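Local coordinates for uncharacterized protein (Staphylococcus aureus subsp. aureus, PDB 4H0A), which is of unknown function but belongs to the CAP family of cysteine-rich secretory proteins, combining a CAP-associated N-terminal region with a CAP domain, at residues Phe126-Gly130 with Lys131-Phe135; Arg170-Thr173 with Lys174-Ala178; Tyr183-Asn186 with Ser187-Ser191. All coordinates share one frame; numbering follows the deposited sequence.

The three contacts show how chemistry follows place in a fold. Contacts 1 and 3 belong to one small antiparallel sheet, in which strand 131-136 runs between strands 125-128 and 184-185; contact 2 lies where a larger antiparallel sheet hands the chain to helix 174-180. Phenylalanine, tyrosine and leucine side chains fill the space between the small sheet and that helix, so contacts 1 and 2 are partly buried and share an apolar seam as well as the hydrogen bond from the Lys174 ammonium to the backbone carbonyl of Lys127. Contact 3, at the surface, relies instead on amides and hydroxyls gathered near Glu134. It does not touch contact 2, from which its centre is about 16 Å away.

Contact 1. Residues Phe126-Gly130 with Lys131-Phe135; sequences FKVDG and KKYEF
The Phe126 ring lays one face against the CB of Tyr133, which lies 4.0 Å from the Phe126 ring centroid in a CH-pi contact, its closest ring atom being Phe126 CE1 at 3.6 Å. The two rings are turned only 21° from parallel, yet they are slid so far, with 5.8 Å between the Phe126 and Tyr133 centroids, that they barely overlap. A chi1 of 57° sets Phe126 CG between its backbone N and carbonyl carbon and brings the ring back toward the partner strand. There its edge also meets Phe135, CE2 of Phe126 lying 3.8 Å from CE2 of Phe135. Val128 extends the same apolar face, its CB 3.9 Å from Tyr133 CE1. The backbone is a tight beta hairpin closed by a type I' turn from Val128 to Lys131, with Asp129 and Gly130 both at positive phi. Phe126 and Tyr133 form a hydrogen-bonded pair, in which Tyr133 N reaches Phe126 O at 2.8 Å. At the turn, Lys131 N donates to Val128 O at 3.2 Å. The extended Lys131 chain carries its ammonium to Thr190 O and, more weakly, to the Tyr133 hydroxyl. Strand 131-136 is the middle of three antiparallel strands, flanked by 125-128 and 184-185; Phe126 and Phe135 pack on Leu177 of helix 174-180, while Tyr133 touches Ala178 of that helix and Leu185 of the neighbouring strand.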
ATOM      1  N   PHE A 126       1.717  13.451 -17.842  1.00 72.31           N
ATOM      2  CA  PHE A 126       0.298  13.529 -18.187  1.00 70.37           C
ATOM      3  C   PHE A 126      -0.304  14.815 -17.649  1.00 77.18           C
ATOM      4  O   PHE A 126       0.328  15.502 -16.844  1.00 77.67           O
ATOM      5  CB  PHE A 126      -0.471  12.304 -17.628  1.00 67.56           C
ATOM      6  CG  PHE A 126      -0.348  12.126 -16.135  1.00 65.86           C
ATOM      7  CD1 PHE A 126      -1.178  12.818 -15.266  1.00 66.70           C
ATOM      8  CD2 PHE A 126       0.571  11.240 -15.599  1.00 67.64           C
ATOM      9  CE1 PHE A 126      -1.072  12.647 -13.887  1.00 65.43           C
ATOM     10  CE2 PHE A 126       0.681  11.074 -14.219  1.00 67.84           C
ATOM     11  CZ  PHE A 126      -0.146  11.776 -13.370  1.00 64.37           C
ATOM     12  N   LYS A 127      -1.546  15.109 -18.046  1.00 75.52           N
ATOM     13  CA  LYS A 127      -2.285  16.271 -17.549  1.00 76.16           C
ATOM     14  C   LYS A 127      -3.542  15.824 -16.830  1.00 76.88           C
ATOM     15  O   LYS A 127      -4.188  14.875 -17.273  1.00 75.87           O
ATOM     16  CB  LYS A 127      -2.659  17.229 -18.691  1.00 82.63           C
ATOM     17  CG  LYS A 127      -1.466  17.948 -19.295  1.00 98.24           C
ATOM     18  CD  LYS A 127      -1.898  19.078 -20.222  1.00113.80           C
ATOM     19  CE  LYS A 127      -0.710  19.873 -20.713  1.00131.50           C
ATOM     20  NZ  LYS A 127      -1.128  21.062 -21.509  1.00146.53           N
ATOM     21  N   VAL A 128      -3.862  16.478 -15.699  1.00 72.64           N
ATOM     22  CA  VAL A 128      -5.088  16.259 -14.923  1.00 70.23           C
ATOM     23  C   VAL A 128      -5.782  17.608 -14.868  1.00 78.54           C
ATOM     24  O   VAL A 128      -5.298  18.496 -14.155  1.00 77.73           O
ATOM     25  CB  VAL A 128      -4.842  15.678 -13.508  1.00 70.74           C
ATOM     26  CG1 VAL A 128      -6.109  15.740 -12.650  1.00 68.53           C
ATOM     27  CG2 VAL A 128      -4.330  14.252 -13.592  1.00 68.49           C
ATOM     28  N   ASP A 129      -6.878  17.781 -15.649  1.00 78.58           N
ATOM     29  CA  ASP A 129      -7.630  19.036 -15.703  1.00 81.00           C
ATOM     30  C   ASP A 129      -6.720  20.201 -16.189  1.00 89.91           C
ATOM     31  O   ASP A 129      -6.775  21.305 -15.643  1.00 91.37           O
ATOM     32  CB  ASP A 129      -8.236  19.306 -14.304  1.00 80.69           C
ATOM     33  CG  ASP A 129      -9.231  20.432 -14.219  1.00 90.33           C
ATOM     34  OD1 ASP A 129      -9.735  20.855 -15.274  1.00 93.11           O
ATOM     35  OD2 ASP A 129      -9.492  20.907 -13.092  1.00 89.41           O
ATOM     36  N   GLY A 130      -5.869  19.917 -17.185  1.00 88.82           N
ATOM     37  CA  GLY A 130      -4.942  20.890 -17.761  1.00 92.40           C
ATOM     38  C   GLY A 130      -3.619  21.092 -17.033  1.00 96.25           C
ATOM     39  O   GLY A 130      -2.709  21.700 -17.600  1.00 99.47           O
ATOM     40  N   LYS A 131      -3.476  20.601 -15.786  1.00 88.43           N
ATOM     41  CA  LYS A 131      -2.246  20.770 -15.003  1.00 87.65           C
ATOM     42  C   LYS A 131      -1.288  19.629 -15.303  1.00 87.59           C
ATOM     43  O   LYS A 131      -1.661  18.469 -15.162  1.00 83.87           O
ATOM     44  CB  LYS A 131      -2.574  20.825 -13.505  1.00 88.41           C
ATOM     45  CG  LYS A 131      -1.405  21.204 -12.610  1.00107.96           C
ATOM     46  CD  LYS A 131      -1.832  21.277 -11.141  1.00119.76           C
ATOM     47  CE  LYS A 131      -0.680  21.062 -10.190  1.00131.51           C
ATOM     48  NZ  LYS A 131      -1.131  21.013  -8.771  1.00136.94           N
ATOM     49  N   LYS A 132      -0.054  19.949 -15.700  1.00 85.16           N
ATOM     50  CA  LYS A 132       0.935  18.924 -16.036  1.00 84.23           C
ATOM     51  C   LYS A 132       1.537  18.288 -14.782  1.00 85.07           C
ATOM     52  O   LYS A 132       1.837  18.981 -13.811  1.00 85.04           O
ATOM     53  CB  LYS A 132       2.057  19.509 -16.918  1.00 90.71           C
ATOM     54  CG  LYS A 132       3.181  18.509 -17.221  1.00105.05           C
ATOM     55  CD  LYS A 132       3.931  18.836 -18.499  1.00118.08           C
ATOM     56  CE  LYS A 132       5.343  18.288 -18.487  1.00129.30           C
ATOM     57  NZ  LYS A 132       5.939  18.252 -19.849  1.00139.56           N
ATOM     58  N   TYR A 133       1.707  16.962 -14.824  1.00 79.01           N
ATOM     59  CA  TYR A 133       2.360  16.164 -13.790  1.00 76.80           C
ATOM     60  C   TYR A 133       3.455  15.353 -14.448  1.00 82.14           C
ATOM     61  O   TYR A 133       3.182  14.671 -15.434  1.00 81.98           O
ATOM     62  CB  TYR A 133       1.363  15.234 -13.090  1.00 73.59           C
ATOM     63  CG  TYR A 133       0.405  15.976 -12.195  1.00 73.89           C
ATOM     64  CD1 TYR A 133      -0.773  16.508 -12.694  1.00 75.74           C
ATOM     65  CD2 TYR A 133       0.710  16.214 -10.861  1.00 74.53           C
ATOM     66  CE1 TYR A 133      -1.643  17.228 -11.882  1.00 75.56           C
ATOM     67  CE2 TYR A 133      -0.157  16.925 -10.035  1.00 75.43           C
ATOM     68  CZ  TYR A 133      -1.330  17.441 -10.553  1.00 83.47           C
ATOM     69  OH  TYR A 133      -2.184  18.144  -9.737  1.00 85.23           O
ATOM     70  N   GLU A 134       4.692  15.457 -13.956  1.00 79.59           N
ATOM     71  CA  GLU A 134       5.813  14.679 -14.482  1.00 79.86           C
ATOM     72  C   GLU A 134       6.554  14.055 -13.317  1.00 81.77           C
ATOM     73  O   GLU A 134       6.953  14.772 -12.399  1.00 82.84           O
ATOM     74  CB  GLU A 134       6.747  15.538 -15.331  1.00 85.66           C
ATOM     75  CG  GLU A 134       7.673  14.683 -16.177  1.00 94.12           C
ATOM     76  CD  GLU A 134       8.678  15.456 -17.001  1.00110.27           C
ATOM     77  OE1 GLU A 134       8.768  16.693 -16.828  1.00 97.24           O
ATOM     78  OE2 GLU A 134       9.396  14.820 -17.805  1.00104.34           O
ATOM     79  N   PHE A 135       6.698  12.723 -13.322  1.00 75.22           N
ATOM     80  CA  PHE A 135       7.365  12.012 -12.235  1.00 73.44           C
ATOM     81  C   PHE A 135       8.808  11.698 -12.569  1.00 81.12           C
ATOM     82  O   PHE A 135       9.107  11.330 -13.701  1.00 82.70           O
ATOM     83  CB  PHE A 135       6.641  10.698 -11.916  1.00 70.58           C
ATOM     84  CG  PHE A 135       5.292  10.870 -11.269  1.00 69.18           C
ATOM     85  CD1 PHE A 135       5.168  11.504 -10.039  1.00 71.08           C
ATOM     86  CD2 PHE A 135       4.155  10.326 -11.845  1.00 68.78           C
ATOM     87  CE1 PHE A 135       3.930  11.605  -9.409  1.00 68.83           C
ATOM     88  CE2 PHE A 135       2.917  10.443 -11.218  1.00 68.67           C
ATOM     89  CZ  PHE A 135       2.812  11.087 -10.012  1.00 65.81           C
TER

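Contact 2. Residues Arg170-Thr173 with Lys174-Ala178; sequences RFLT and KEMLA. With EDO (1,2-ethanediol), chain C.
At Thr173 the chain turns from strand 170-172 into helix 174-178, the two directions standing 112° apart, and Leu172 comes to touch Met176 across the bend. Thr173 is the N-cap of this strand-to-helix junction. Its carbonyl receives the first helical bond, Leu177 N to Thr173 O at 3.0 Å. Its side chain, with OG1 placed between backbone N and carbonyl carbon (chi1 66°), takes a weaker capping bond from Met176 N at 3.4 Å to Thr173 OG1. Glu175 folds back over the cap, bringing OE2 within 3.5 Å of Thr173 CB, while its OE1 makes a long, weak salt bridge with Lys174, whose stronger partner is Lys127 O. Beneath the turn, one methyl of Leu172 serves two residues: CD1 lies 3.8 Å from CG of Met176, a selenomethionine, and 4.0 Å from Leu177 CD1. The Leu172 and Met176 side chains cross at about a right angle. Further back on the strand, Arg170 donates through NE to Gln156 and forms a salt bridge with Asp281. A 1,2-ethanediol molecule, probably from the crystallisation liquor, meets the guanidinium at its edge, where Arg170 NH1 donates to O1 of the diol at 3.0 Å.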
ATOM      1  N   ARG A 170      -1.451  -2.382  -8.747  1.00 38.28           N
ATOM      2  CA  ARG A 170      -2.500  -1.391  -8.576  1.00 36.26           C
ATOM      3  C   ARG A 170      -2.768  -0.774  -9.921  1.00 40.76           C
ATOM      4  O   ARG A 170      -1.867  -0.145 -10.477  1.00 41.50           O
ATOM      5  CB  ARG A 170      -2.162  -0.301  -7.541  1.00 36.99           C
ATOM      6  CG  ARG A 170      -3.200   0.850  -7.543  1.00 39.18           C
ATOM      7  CD  ARG A 170      -3.238   1.598  -6.234  1.00 40.86           C
ATOM      8  NE  ARG A 170      -1.979   2.292  -5.972  1.00 41.22           N
ATOM      9  CZ  ARG A 170      -1.645   2.830  -4.803  1.00 46.38           C
ATOM     10  NH1 ARG A 170      -2.489   2.785  -3.775  1.00 36.99           N
ATOM     11  NH2 ARG A 170      -0.472   3.428  -4.654  1.00 37.42           N
ATOM     12  N   PHE A 171      -3.979  -0.984 -10.472  1.00 36.78           N
ATOM     13  CA  PHE A 171      -4.383  -0.329 -11.718  1.00 37.56           C
ATOM     14  C   PHE A 171      -5.086   0.945 -11.306  1.00 41.74           C
ATOM     15  O   PHE A 171      -5.924   0.884 -10.402  1.00 40.25           O
ATOM     16  CB  PHE A 171      -5.283  -1.224 -12.568  1.00 39.68           C
ATOM     17  CG  PHE A 171      -4.545  -2.349 -13.251  1.00 43.16           C
ATOM     18  CD1 PHE A 171      -4.420  -3.587 -12.642  1.00 45.04           C
ATOM     19  CD2 PHE A 171      -4.039  -2.191 -14.539  1.00 46.97           C
ATOM     20  CE1 PHE A 171      -3.780  -4.640 -13.294  1.00 47.48           C
ATOM     21  CE2 PHE A 171      -3.400  -3.244 -15.188  1.00 51.62           C
ATOM     22  CZ  PHE A 171      -3.270  -4.460 -14.561  1.00 49.08           C
ATOM     23  N   LEU A 172      -4.756   2.094 -11.913  1.00 39.15           N
ATOM     24  CA  LEU A 172      -5.392   3.349 -11.509  1.00 39.47           C
ATOM     25  C   LEU A 172      -5.359   4.403 -12.609  1.00 45.12           C
ATOM     26  O   LEU A 172      -4.575   4.310 -13.551  1.00 45.10           O
ATOM     27  CB  LEU A 172      -4.751   3.911 -10.216  1.00 38.96           C
ATOM     28  CG  LEU A 172      -3.350   4.572 -10.287  1.00 44.75           C
ATOM     29  CD1 LEU A 172      -2.905   5.003  -8.896  1.00 43.57           C
ATOM     30  CD2 LEU A 172      -2.295   3.631 -10.884  1.00 49.37           C
ATOM     31  N   THR A 173      -6.233   5.409 -12.476  1.00 43.65           N
ATOM     32  CA  THR A 173      -6.304   6.502 -13.440  1.00 45.32           C
ATOM     33  C   THR A 173      -5.237   7.537 -13.139  1.00 49.58           C
ATOM     34  O   THR A 173      -4.696   7.582 -12.035  1.00 47.42           O
ATOM     35  CB  THR A 173      -7.685   7.165 -13.419  1.00 49.43           C
ATOM     36  OG1 THR A 173      -7.870   7.796 -12.154  1.00 44.41           O
ATOM     37  CG2 THR A 173      -8.812   6.177 -13.689  1.00 50.67           C
ATOM     38  N   LYS A 174      -4.966   8.400 -14.112  1.00 49.04           N
ATOM     39  CA  LYS A 174      -4.020   9.497 -13.932  1.00 50.46           C
ATOM     40  C   LYS A 174      -4.449  10.469 -12.790  1.00 53.08           C
ATOM     41  O   LYS A 174      -3.582  10.978 -12.078  1.00 52.10           O
ATOM     42  CB  LYS A 174      -3.832  10.270 -15.243  1.00 54.89           C
ATOM     43  CG  LYS A 174      -5.080  10.913 -15.835  1.00 60.54           C
ATOM     44  CD  LYS A 174      -4.766  11.429 -17.259  1.00 66.50           C
ATOM     45  CE  LYS A 174      -5.985  11.967 -17.962  1.00 70.28           C
ATOM     46  NZ  LYS A 174      -6.430  13.268 -17.408  1.00 73.98           N
ATOM     47  N   GLU A 175      -5.758  10.657 -12.548  1.00 50.08           N
ATOM     48  CA  GLU A 175      -6.168  11.582 -11.468  1.00 49.88           C
ATOM     49  C   GLU A 175      -5.906  10.932 -10.120  1.00 49.52           C
ATOM     50  O   GLU A 175      -5.452  11.643  -9.229  1.00 48.36           O
ATOM     51  CB  GLU A 175      -7.601  12.168 -11.559  1.00 52.25           C
ATOM     52  CG  GLU A 175      -8.593  11.464 -12.455  1.00 67.19           C
ATOM     53  CD  GLU A 175      -8.367  11.533 -13.955  1.00 76.88           C
ATOM     54  OE1 GLU A 175      -8.195  12.648 -14.497  1.00 72.66           O
ATOM     55  OE2 GLU A 175      -8.320  10.451 -14.582  1.00 60.35           O
HETATM   56  N   MSE A 176      -6.058   9.587  -9.975  1.00 43.76           N
HETATM   57  CA  MSE A 176      -5.706   8.953  -8.701  1.00 42.30           C
HETATM   58  C   MSE A 176      -4.197   9.036  -8.500  1.00 47.98           C
HETATM   59  O   MSE A 176      -3.734   9.304  -7.395  1.00 48.39           O
HETATM   60  CB  MSE A 176      -6.161   7.471  -8.647  1.00 42.22           C
HETATM   61  CG  MSE A 176      -5.850   6.789  -7.321  1.00 47.30           C
HETATM   62 SE   MSE A 176      -7.153   7.310  -5.988  0.75 53.12          SE
HETATM   63  CE  MSE A 176      -6.214   8.528  -4.998  1.00 51.34           C
ATOM     64  N   LEU A 177      -3.438   8.784  -9.557  1.00 46.25           N
ATOM     65  CA  LEU A 177      -1.983   8.835  -9.501  1.00 49.16           C
ATOM     66  C   LEU A 177      -1.497  10.246  -9.073  1.00 54.67           C
ATOM     67  O   LEU A 177      -0.627  10.349  -8.213  1.00 54.42           O
ATOM     68  CB  LEU A 177      -1.420   8.451 -10.884  1.00 51.62           C
ATOM     69  CG  LEU A 177       0.042   8.098 -10.980  1.00 58.76           C
ATOM     70  CD1 LEU A 177       0.385   6.876 -10.170  1.00 56.53           C
ATOM     71  CD2 LEU A 177       0.419   7.840 -12.425  1.00 63.93           C
ATOM     72  N   ALA A 178      -2.104  11.319  -9.603  1.00 52.77           N
ATOM     73  CA  ALA A 178      -1.739  12.691  -9.201  1.00 55.40           C
ATOM     74  C   ALA A 178      -2.097  12.956  -7.729  1.00 59.17           C
ATOM     75  O   ALA A 178      -1.361  13.644  -7.022  1.00 61.02           O
ATOM     76  CB  ALA A 178      -2.449  13.711 -10.077  1.00 57.68           C
TER
HETATM   77  C1  EDO C 401      -5.308   1.935  -1.934  1.00 40.59           C
HETATM   78  O1  EDO C 401      -5.120   1.501  -3.270  1.00 35.22           O
HETATM   79  C2  EDO C 401      -6.163   3.224  -2.056  1.00 43.37           C
HETATM   80  O2  EDO C 401      -6.380   3.798  -0.789  1.00 44.16           O

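Contact 3. Residues Tyr183-Asn186 with Ser187-Ser191; sequences YQLN and SNSTS
Asn186 meets Ser187, Asn188 and Ser189 in a type I beta turn, while the methyls of Leu185, just before it, touch the returning chain at Ser189 CB and Ser191 CA. Ser187 stands at the first bend. Its backbone N lies 2.8 Å from Asn186 OD1, but the bond is sharply bent and weak, and a weak bond of 3.5 Å runs from Ser187 OG to the same Asn186 OD1. Asn188 follows with CG between its backbone N and carbonyl carbon (chi1 60°), which folds the amide back toward Asn186. The two amides cross with their planes 57° apart. Asn186 ND2 and Asn188 ND2 come within 3.2 Å of each other, and these two donors cannot bond together; both donate instead to Glu134 OE1, Asn186 ND2 in a hydrogen bond and Asn188 ND2 in a weak one. That carboxylate oxygen probably offsets the crowding of the two amino groups. Ser189 closes the turn, its N donating to Asn186 O at 2.9 Å. Its hydroxyl donates to Asn188 OD1 at 3.0 Å and accepts from Glu134 N, so one oxygen both fixes the Asn188 amide and ties the turn to the sheet. Ser189 CB also packs 3.9 Å from Leu185 CD2. Beyond Thr190, Ser191 passes the other Leu185 methyl, with its CA 3.9 Å from CD1, and its hydroxyl bonds to Glu181. The turn thus hangs from the short, weakly bonded strand at about 184-185, which pairs along strand 131-136 through Glu134 and Glu136, and it forms the start of the loop that runs to helix 201-219.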
ATOM      1  N   TYR A 183       5.517   8.972  -6.550  1.00 61.47           N
ATOM      2  CA  TYR A 183       6.886   9.208  -6.991  1.00 63.31           C
ATOM      3  C   TYR A 183       7.223  10.678  -6.831  1.00 71.25           C
ATOM      4  O   TYR A 183       6.328  11.521  -6.687  1.00 70.35           O
ATOM      5  CB  TYR A 183       7.067   8.780  -8.451  1.00 63.30           C
ATOM      6  CG  TYR A 183       6.469   7.432  -8.773  1.00 60.01           C
ATOM      7  CD1 TYR A 183       7.166   6.260  -8.514  1.00 61.29           C
ATOM      8  CD2 TYR A 183       5.198   7.326  -9.327  1.00 57.64           C
ATOM      9  CE1 TYR A 183       6.618   5.014  -8.800  1.00 57.73           C
ATOM     10  CE2 TYR A 183       4.639   6.084  -9.618  1.00 55.20           C
ATOM     11  CZ  TYR A 183       5.354   4.931  -9.355  1.00 56.40           C
ATOM     12  OH  TYR A 183       4.807   3.716  -9.681  1.00 52.49           O
ATOM     13  N   GLN A 184       8.516  10.987  -6.842  1.00 71.68           N
ATOM     14  CA  GLN A 184       8.984  12.360  -6.730  1.00 75.03           C
ATOM     15  C   GLN A 184       8.564  13.134  -7.970  1.00 82.03           C
ATOM     16  O   GLN A 184       8.714  12.631  -9.085  1.00 82.50           O
ATOM     17  CB  GLN A 184      10.516  12.396  -6.564  1.00 79.84           C
ATOM     18  CG  GLN A 184      11.070  13.775  -6.204  1.00100.17           C
ATOM     19  CD  GLN A 184      12.567  13.753  -5.988  1.00133.09           C
ATOM     20  OE1 GLN A 184      13.275  12.822  -6.396  1.00129.67           O
ATOM     21  NE2 GLN A 184      13.091  14.795  -5.359  1.00133.77           N
ATOM     22  N   LEU A 185       8.028  14.344  -7.780  1.00 80.06           N
ATOM     23  CA  LEU A 185       7.616  15.186  -8.900  1.00 81.70           C
ATOM     24  C   LEU A 185       8.780  16.012  -9.395  1.00 90.51           C
ATOM     25  O   LEU A 185       9.638  16.408  -8.606  1.00 91.96           O
ATOM     26  CB  LEU A 185       6.476  16.133  -8.491  1.00 81.02           C
ATOM     27  CG  LEU A 185       5.096  15.524  -8.316  1.00 81.37           C
ATOM     28  CD1 LEU A 185       4.178  16.503  -7.613  1.00 81.29           C
ATOM     29  CD2 LEU A 185       4.490  15.133  -9.659  1.00 82.51           C
ATOM     30  N   ASN A 186       8.776  16.327 -10.693  1.00 89.45           N
ATOM     31  CA  ASN A 186       9.783  17.188 -11.291  1.00 94.20           C
ATOM     32  C   ASN A 186       9.558  18.624 -10.789  1.00101.79           C
ATOM     33  O   ASN A 186       8.434  18.966 -10.416  1.00 98.13           O
ATOM     34  CB  ASN A 186       9.690  17.107 -12.816  1.00 95.69           C
ATOM     35  CG  ASN A 186      10.807  17.802 -13.564  1.00116.98           C
ATOM     36  OD1 ASN A 186      11.814  18.240 -12.993  1.00107.15           O
ATOM     37  ND2 ASN A 186      10.668  17.883 -14.873  1.00111.44           N
ATOM     38  N   SER A 187      10.620  19.452 -10.765  1.00105.28           N
ATOM     39  CA  SER A 187      10.564  20.848 -10.296  1.00109.02           C
ATOM     40  C   SER A 187       9.467  21.684 -10.993  1.00115.43           C
ATOM     41  O   SER A 187       8.920  22.595 -10.369  1.00115.90           O
ATOM     42  CB  SER A 187      11.914  21.532 -10.494  1.00118.06           C
ATOM     43  OG  SER A 187      12.321  21.495 -11.853  1.00130.82           O
ATOM     44  N   ASN A 188       9.158  21.383 -12.274  1.00113.06           N
ATOM     45  CA  ASN A 188       8.106  22.080 -13.031  1.00113.64           C
ATOM     46  C   ASN A 188       6.689  21.773 -12.481  1.00113.38           C
ATOM     47  O   ASN A 188       5.800  22.613 -12.606  1.00113.87           O
ATOM     48  CB  ASN A 188       8.177  21.739 -14.541  1.00116.95           C
ATOM     49  CG  ASN A 188       8.005  20.273 -14.925  1.00138.41           C
ATOM     50  OD1 ASN A 188       7.398  19.464 -14.214  1.00129.74           O
ATOM     51  ND2 ASN A 188       8.502  19.905 -16.100  1.00131.87           N
ATOM     52  N   SER A 189       6.484  20.580 -11.894  1.00105.56           N
ATOM     53  CA  SER A 189       5.188  20.168 -11.344  1.00101.38           C
ATOM     54  C   SER A 189       4.987  20.699  -9.918  1.00105.18           C
ATOM     55  O   SER A 189       5.959  21.037  -9.241  1.00107.00           O
ATOM     56  CB  SER A 189       5.072  18.646 -11.348  1.00100.25           C
ATOM     57  OG  SER A 189       5.165  18.115 -12.661  1.00107.68           O
ATOM     58  N   THR A 190       3.719  20.769  -9.472  1.00 99.27           N
ATOM     59  CA  THR A 190       3.335  21.229  -8.131  1.00 98.28           C
ATOM     60  C   THR A 190       2.458  20.168  -7.479  1.00 98.74           C
ATOM     61  O   THR A 190       1.538  19.659  -8.120  1.00 96.09           O
ATOM     62  CB  THR A 190       2.606  22.585  -8.206  1.00105.00           C
ATOM     63  OG1 THR A 190       3.408  23.517  -8.935  1.00107.59           O
ATOM     64  CG2 THR A 190       2.286  23.158  -6.827  1.00102.29           C
ATOM     65  N   SER A 191       2.735  19.839  -6.208  1.00 95.22           N
ATOM     66  CA  SER A 191       1.967  18.844  -5.454  1.00 91.76           C
ATOM     67  C   SER A 191       0.542  19.361  -5.173  1.00 95.26           C
ATOM     68  O   SER A 191       0.363  20.553  -4.903  1.00 96.98           O
ATOM     69  CB  SER A 191       2.679  18.514  -4.143  1.00 95.63           C
ATOM     70  OG  SER A 191       1.948  17.608  -3.333  1.00103.09           O
TER